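Local coordinates for papain-like protease (Human betacoronavirus 2c EMC/2012, PDB 4RNA), which is a zinc-binding cysteine protease that probably cuts the viral polyprotein and, as in related coronavirus enzymes, removes ubiquitin-like modifiers, at residues Phe130-Pro133 against Ala134-His137; Asn116-Ile119 against Met120-Leu124; Arg170-His173 against Thr174-Lys178. All blocks are in the same frame, centred on the assembly; numbering follows the deposited sequence.

Interaction 1 of 3, residues Phe130-Pro133 against Ala134-His137; sequences FVIP and ALQH
Two torsions fold Gln136 back over the turn onto Phe130: CG stands opposite the backbone N (chi1 -167°), and a bend at chi2 of 45° then carries the amide to the start of the loop. There Gln136 OE1 takes the N-H of Phe130 at 2.7 Å along an almost straight line (176°). The donor reaches the oxygen from above the carbonyl plane rather than within it. Gln136 OE1 also lies 3.5 Å from Phe130 CB, tucked against the base of the side chain of the residue whose backbone N-H it accepts. The backbone completes the link: Gln136 N donates to the carbonyl of the N-cap residue, Ile132 O, at 3.0 Å, and His137 N to Pro133 O at 2.9 Å. Gln136 thus grips the preceding loop at two places, through its own N-H and its side-chain oxygen. On the inner side Leu135 crosses Phe130, with CB 3.8 Å from Phe130 CB and CD1 at the same distance from Phe130 CD1; Leu135 CB also meets Ile132 CB at 4.2 Å. Pro133 opens the helix, a first-turn position where a missing N-H costs no bond within the helix. Apolar side chains line the inside of the turn, while one glutamine oxygen satisfies the amide ending strand 128-130 and helps to hold the end of that strand against the first turn of helix 133-143.

Interaction 2 of 3, residues Asn116-Ile119 against Met120-Leu124; sequences NAVI and MTLDL
Asn116 and Met120, a helical turn apart, share both a backbone bond and a side-chain contact. Regular i to i+4 bonds hold the backbone: Met120 N to Asn116 O and Leu122 N to Val118 O, both at 2.9 Å, and Asp123 N to Ile119 O at 2.8 Å. Thr121 N reaches Ala117 O at 3.2 Å. Thr121 OG1, opposite its own carbonyl carbon and beside N (chi1 -64°), turns back to Ala117 O at 2.9 Å from the other face of the carbonyl plane; it also bonds Asn269. Among side-chain contacts, Met120 SD rests 3.4 Å from Asn116 OD1, which accepts from Ser105 OG and the backbone N of Leu106. Val118 and Leu122 run side by side, with CG1 of the first 3.8 Å from CD1 of the second. Asp123 lies beside Ile119, its OD2 3.9 Å from Ile119 CG2; that carboxylate bridges to Arg104 and bonds His142, which probably keeps it charged. The helix starts just after Cys113, modified here, consistent with the central helix of papain-like proteases. Val118 and Leu122 face helix 168-176, Ile119 and Leu122 meet helix 148-158, and Ala117, Met120 and Thr121 lean on strand 280-287.

Interaction 3 of 3, residues Arg170-His173 against Thr174-Lys178; sequences RLLH and TVLAK
From Arg170 to Ala177 the backbone keeps regular helical i to i+4 bonds, such as Thr174 N to Arg170 O at 3.0 Å and Leu176 N to Leu172 O at 2.9 Å. Thr174 carries the main side-chain contact. With chi1 at 54°, OG1 stands between the backbone N and the carbonyl carbon, and from there it donates to Leu171 O at 2.7 Å. It comes in from the flank of that oxygen, the C=O...OG1 angle being only 106°, whereas Val175 N arrives almost head-on at 2.8 Å. Leu171 O is therefore held by two donors, and the hydroxyl is satisfied inside its own helix. The same torsion sends Thr174 CG2 the other way, to 3.4 Å from Arg170 O and 3.9 Å from Arg170 NH1. Leu171 CD1 closes over the hydroxyl, 3.5 Å from Thr174 OG1, so an apolar branch partly covers this polar bond. Arg170 bends at chi3 (82°), which folds its guanidinium back beside the helix; NH2 pairs with Asp166 and bonds Gly158 O, which should limit the rotation of the flat group, while NH1 meets the threonine methyl obliquely. His173 turns its ring off the turn to bond Ser249 through NE2. Leu172 CD2 and Leu176 CD1 meet loosely at 4.5 Å. Asn159 and Pro79 of the second subunit pack on Arg170 and His173. Within the chain, Leu171, Leu172 and Val175 face helix 115-122, Val175 also meets Phe130 at the end of strand 128-130, and His173 and Leu176 lie against strand 210-212.

How the interactions relate
Along the chain interaction 2 comes first, on helix 115-122, then interaction 1, where strand 128-130 turns into helix 133-143, and last interaction 3, on helix 168-176. Each closes no more than a helical turn or a short loop, and the three follow in series without nesting or crossing. Interaction 3 is the middle piece in space: the helix of interaction 2 packs along one side of it, while Val131 N probably hydrogen-bonds Lys178 O, joining it to interaction 1. Interactions 1 and 2 do not touch, their centres being about 17 Å apart. Together they join three helices and a strand end of the helical region.

Interaction 1 of 3, residues Phe130-Pro133 against Ala134-His137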
loop_
_atom_site.group_PDB
_atom_site.type_symbol
_atom_site.label_atom_id
_atom_site.label_comp_id
_atom_site.label_asym_id
_atom_site.label_seq_id
_atom_site.Cartn_x
_atom_site.Cartn_y
_atom_site.Cartn_z
ATOM N N PHE A 130 8.774 4.410 -16.194
ATOM C CA PHE A 130 8.749 4.351 -14.737
ATOM C C PHE A 130 9.925 5.127 -14.193
ATOM O O PHE A 130 11.025 5.004 -14.707
ATOM C CB PHE A 130 8.731 2.892 -14.251
ATOM C CG PHE A 130 7.406 2.245 -14.474
ATOM C CD1 PHE A 130 6.314 2.620 -13.686
ATOM C CD2 PHE A 130 7.220 1.320 -15.509
ATOM C CE1 PHE A 130 5.060 2.072 -13.924
ATOM C CE2 PHE A 130 5.975 0.763 -15.756
ATOM C CZ PHE A 130 4.884 1.147 -14.969
ATOM N N VAL A 131 9.677 5.946 -13.183
ATOM C CA VAL A 131 10.746 6.794 -12.648
ATOM C C VAL A 131 11.573 5.947 -11.689
ATOM O O VAL A 131 12.666 6.314 -11.341
ATOM C CB VAL A 131 10.237 8.086 -11.962
ATOM C CG1 VAL A 131 9.379 8.891 -12.924
ATOM C CG2 VAL A 131 9.480 7.794 -10.664
ATOM N N ILE A 132 11.063 4.788 -11.278
ATOM C CA ILE A 132 11.869 3.855 -10.430
ATOM C C ILE A 132 12.658 2.858 -11.333
ATOM O O ILE A 132 12.060 2.142 -12.137
ATOM C CB ILE A 132 10.936 3.036 -9.489
ATOM C CG1 ILE A 132 10.273 3.977 -8.452
ATOM C CG2 ILE A 132 11.759 1.956 -8.759
ATOM C CD1 ILE A 132 9.017 3.417 -7.764
ATOM N N PRO A 133 14.006 2.806 -11.198
ATOM C CA PRO A 133 14.743 1.923 -12.104
ATOM C C PRO A 133 14.348 0.464 -12.079
ATOM O O PRO A 133 14.292 -0.158 -13.144
ATOM C CB PRO A 133 16.193 2.103 -11.654
ATOM C CG PRO A 133 16.237 3.528 -11.154
ATOM C CD PRO A 133 14.900 3.822 -10.546
ATOM N N ALA A 134 14.062 -0.094 -10.901
ATOM C CA ALA A 134 13.719 -1.515 -10.895
ATOM C C ALA A 134 12.474 -1.756 -11.693
ATOM O O ALA A 134 12.351 -2.788 -12.378
ATOM C CB ALA A 134 13.537 -2.003 -9.461
ATOM N N LEU A 135 11.483 -0.867 -11.542
ATOM C CA LEU A 135 10.203 -1.032 -12.272
ATOM C C LEU A 135 10.382 -0.861 -13.780
ATOM O O LEU A 135 9.844 -1.592 -14.534
ATOM C CB LEU A 135 9.151 -0.028 -11.804
ATOM C CG LEU A 135 8.075 -0.535 -10.894
ATOM C CD1 LEU A 135 7.144 0.645 -10.507
ATOM C CD2 LEU A 135 7.344 -1.743 -11.491
ATOM N N GLN A 136 11.153 0.142 -14.208
ATOM C CA GLN A 136 11.419 0.345 -15.634
ATOM C C GLN A 136 12.137 -0.857 -16.224
ATOM O O GLN A 136 11.720 -1.407 -17.267
ATOM C CB GLN A 136 12.289 1.606 -15.814
ATOM C CG GLN A 136 12.390 2.132 -17.285
ATOM C CD GLN A 136 11.056 2.185 -18.037
ATOM O OE1 GLN A 136 9.981 2.382 -17.446
ATOM N NE2 GLN A 136 11.111 1.939 -19.355
ATOM N N HIS A 137 13.147 -1.355 -15.493
ATOM C CA HIS A 137 13.927 -2.455 -16.003
ATOM C C HIS A 137 12.999 -3.647 -16.063
ATOM O O HIS A 137 12.939 -4.363 -17.066
ATOM C CB HIS A 137 15.184 -2.677 -15.145
ATOM C CG HIS A 137 16.010 -3.841 -15.594
ATOM N ND1 HIS A 137 15.827 -5.085 -15.113
ATOM C CD2 HIS A 137 17.015 -3.936 -16.554
ATOM C CE1 HIS A 137 16.692 -5.937 -15.710
ATOM N NE2 HIS A 137 17.415 -5.235 -16.593
#

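Interaction 2 of 3, residues Asn116-Ile119 against Met120-Leu124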
loop_
_atom_site.group_PDB
_atom_site.type_symbol
_atom_site.label_atom_id
_atom_site.label_comp_id
_atom_site.label_asym_id
_atom_site.label_seq_id
_atom_site.Cartn_x
_atom_site.Cartn_y
_atom_site.Cartn_z
ATOM N N ASN A 116 -4.133 -9.686 -14.118
ATOM C CA ASN A 116 -4.437 -9.673 -15.539
ATOM C C ASN A 116 -5.018 -8.322 -16.079
ATOM O O ASN A 116 -4.433 -7.655 -17.010
ATOM C CB ASN A 116 -5.371 -10.887 -15.844
ATOM C CG ASN A 116 -5.584 -11.030 -17.330
ATOM O OD1 ASN A 116 -4.602 -11.221 -18.037
ATOM N ND2 ASN A 116 -6.811 -10.808 -17.819
ATOM N N ALA A 117 -6.055 -7.816 -15.391
ATOM C CA ALA A 117 -6.694 -6.526 -15.726
ATOM C C ALA A 117 -5.667 -5.408 -15.668
ATOM O O ALA A 117 -5.534 -4.632 -16.613
ATOM C CB ALA A 117 -7.861 -6.219 -14.795
ATOM N N VAL A 118 -4.877 -5.370 -14.600
ATOM C CA VAL A 118 -3.874 -4.316 -14.517
ATOM C C VAL A 118 -2.818 -4.398 -15.630
ATOM O O VAL A 118 -2.502 -3.386 -16.262
ATOM C CB VAL A 118 -3.129 -4.396 -13.149
ATOM C CG1 VAL A 118 -1.865 -3.526 -13.169
ATOM C CG2 VAL A 118 -4.055 -3.960 -12.042
ATOM N N ILE A 119 -2.227 -5.578 -15.826
ATOM C CA ILE A 119 -1.105 -5.724 -16.770
ATOM C C ILE A 119 -1.542 -5.511 -18.251
ATOM O O ILE A 119 -0.904 -4.781 -19.021
ATOM C CB ILE A 119 -0.413 -7.129 -16.573
ATOM C CG1 ILE A 119 0.348 -7.169 -15.226
ATOM C CG2 ILE A 119 0.557 -7.475 -17.703
ATOM C CD1 ILE A 119 0.432 -8.592 -14.713
ATOM N N MET A 120 -2.673 -6.067 -18.624
ATOM C CA MET A 120 -3.230 -5.869 -19.992
ATOM C C MET A 120 -3.625 -4.447 -20.268
ATOM O O MET A 120 -3.548 -4.060 -21.410
ATOM C CB MET A 120 -4.467 -6.760 -20.195
ATOM C CG MET A 120 -4.016 -8.194 -20.186
ATOM S SD MET A 120 -5.296 -9.341 -20.783
ATOM C CE MET A 120 -5.217 -8.923 -22.520
ATOM N N THR A 121 -3.995 -3.677 -19.220
ATOM C CA THR A 121 -4.317 -2.277 -19.397
ATOM C C THR A 121 -2.996 -1.506 -19.551
ATOM O O THR A 121 -2.860 -0.659 -20.497
ATOM C CB THR A 121 -5.118 -1.698 -18.210
ATOM O OG1 THR A 121 -6.365 -2.336 -18.099
ATOM C CG2 THR A 121 -5.393 -0.156 -18.403
ATOM N N LEU A 122 -2.008 -1.795 -18.681
ATOM C CA LEU A 122 -0.703 -1.037 -18.777
ATOM C C LEU A 122 -0.024 -1.330 -20.102
ATOM O O LEU A 122 0.662 -0.518 -20.665
ATOM C CB LEU A 122 0.305 -1.464 -17.651
ATOM C CG LEU A 122 -0.069 -1.081 -16.206
ATOM C CD1 LEU A 122 0.879 -1.854 -15.266
ATOM C CD2 LEU A 122 0.072 0.466 -16.084
ATOM N N ASP A 123 -0.185 -2.535 -20.616
ATOM C CA ASP A 123 0.365 -2.886 -21.924
ATOM C C ASP A 123 -0.135 -2.023 -23.121
ATOM O O ASP A 123 0.514 -2.034 -24.178
ATOM C CB ASP A 123 0.126 -4.379 -22.238
ATOM C CG ASP A 123 1.158 -5.325 -21.521
ATOM O OD1 ASP A 123 2.211 -4.837 -21.069
ATOM O OD2 ASP A 123 0.874 -6.572 -21.440
ATOM N N LEU A 124 -1.242 -1.271 -22.960
ATOM C CA LEU A 124 -1.797 -0.505 -24.061
ATOM C C LEU A 124 -1.258 0.900 -23.965
ATOM O O LEU A 124 -1.518 1.683 -24.844
ATOM C CB LEU A 124 -3.319 -0.442 -24.002
ATOM C CG LEU A 124 -3.890 -1.866 -24.271
ATOM C CD1 LEU A 124 -5.422 -1.908 -24.101
ATOM C CD2 LEU A 124 -3.464 -2.311 -25.660
#

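Interaction 3 of 3, residues Arg170-His173 against Thr174-Lys178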
loop_
_atom_site.group_PDB
_atom_site.type_symbol
_atom_site.label_atom_id
_atom_site.label_comp_id
_atom_site.label_asym_id
_atom_site.label_seq_id
_atom_site.Cartn_x
_atom_site.Cartn_y
_atom_site.Cartn_z
ATOM N N ARG A 170 -7.378 0.244 -8.011
ATOM C CA ARG A 170 -6.428 0.763 -7.001
ATOM C C ARG A 170 -5.027 0.512 -7.512
ATOM O O ARG A 170 -4.191 1.396 -7.510
ATOM C CB ARG A 170 -6.620 0.063 -5.656
ATOM C CG ARG A 170 -5.642 0.514 -4.543
ATOM C CD ARG A 170 -5.835 -0.392 -3.313
ATOM N NE ARG A 170 -5.115 -1.657 -3.426
ATOM C CZ ARG A 170 -3.781 -1.820 -3.408
ATOM N NH1 ARG A 170 -2.851 -0.807 -3.374
ATOM N NH2 ARG A 170 -3.356 -3.036 -3.518
ATOM N N LEU A 171 -4.763 -0.708 -7.948
ATOM C CA LEU A 171 -3.388 -1.036 -8.446
ATOM C C LEU A 171 -2.947 -0.283 -9.652
ATOM O O LEU A 171 -1.751 0.190 -9.743
ATOM C CB LEU A 171 -3.293 -2.549 -8.720
ATOM C CG LEU A 171 -2.444 -3.418 -7.818
ATOM C CD1 LEU A 171 -1.112 -2.780 -7.341
ATOM C CD2 LEU A 171 -3.342 -3.772 -6.650
ATOM N N LEU A 172 -3.862 -0.095 -10.631
ATOM C CA LEU A 172 -3.469 0.727 -11.785
ATOM C C LEU A 172 -3.043 2.060 -11.352
ATOM O O LEU A 172 -2.070 2.642 -11.842
ATOM C CB LEU A 172 -4.681 0.948 -12.715
ATOM C CG LEU A 172 -4.782 0.003 -13.859
ATOM C CD1 LEU A 172 -6.069 0.244 -14.635
ATOM C CD2 LEU A 172 -3.550 0.216 -14.731
ATOM N N HIS A 173 -3.793 2.632 -10.414
ATOM C CA HIS A 173 -3.443 3.980 -10.060
ATOM C C HIS A 173 -2.172 4.050 -9.250
ATOM O O HIS A 173 -1.353 4.929 -9.469
ATOM C CB HIS A 173 -4.694 4.764 -9.497
ATOM C CG HIS A 173 -5.793 5.015 -10.572
ATOM N ND1 HIS A 173 -6.019 6.238 -11.145
ATOM C CD2 HIS A 173 -6.691 4.129 -11.198
ATOM C CE1 HIS A 173 -7.013 6.129 -12.069
ATOM N NE2 HIS A 173 -7.419 4.848 -12.104
ATOM N N THR A 174 -1.902 3.079 -8.395
ATOM C CA THR A 174 -0.637 3.041 -7.694
ATOM C C THR A 174 0.562 2.778 -8.565
ATOM O O THR A 174 1.652 3.333 -8.328
ATOM C CB THR A 174 -0.584 1.944 -6.595
ATOM O OG1 THR A 174 -0.927 0.693 -7.179
ATOM C CG2 THR A 174 -1.545 2.192 -5.562
ATOM N N VAL A 175 0.385 1.927 -9.571
ATOM C CA VAL A 175 1.464 1.715 -10.491
ATOM C C VAL A 175 1.736 2.989 -11.286
ATOM O O VAL A 175 2.870 3.329 -11.441
ATOM C CB VAL A 175 1.209 0.503 -11.434
ATOM C CG1 VAL A 175 2.280 0.442 -12.518
ATOM C CG2 VAL A 175 1.255 -0.789 -10.629
ATOM N N LEU A 176 0.692 3.665 -11.790
ATOM C CA LEU A 176 0.885 4.804 -12.636
ATOM C C LEU A 176 1.384 5.971 -11.823
ATOM O O LEU A 176 2.108 6.865 -12.356
ATOM C CB LEU A 176 -0.406 5.161 -13.346
ATOM C CG LEU A 176 -0.759 4.205 -14.498
ATOM C CD1 LEU A 176 -2.180 4.481 -15.028
ATOM C CD2 LEU A 176 0.261 4.308 -15.597
ATOM N N ALA A 177 1.103 5.976 -10.522
ATOM C CA ALA A 177 1.806 7.029 -9.665
ATOM C C ALA A 177 3.350 6.923 -9.707
ATOM O O ALA A 177 4.039 7.894 -9.398
ATOM C CB ALA A 177 1.317 7.019 -8.221
ATOM N N LYS A 178 3.894 5.778 -10.124
ATOM C CA LYS A 178 5.334 5.576 -10.253
ATOM C C LYS A 178 5.873 5.850 -11.641
ATOM O O LYS A 178 7.045 5.519 -11.938
ATOM C CB LYS A 178 5.695 4.120 -9.893
ATOM C CG LYS A 178 5.152 3.608 -8.542
ATOM C CD LYS A 178 5.335 4.665 -7.496
ATOM C CE LYS A 178 5.726 4.053 -6.149
ATOM N NZ LYS A 178 4.592 3.271 -5.586
#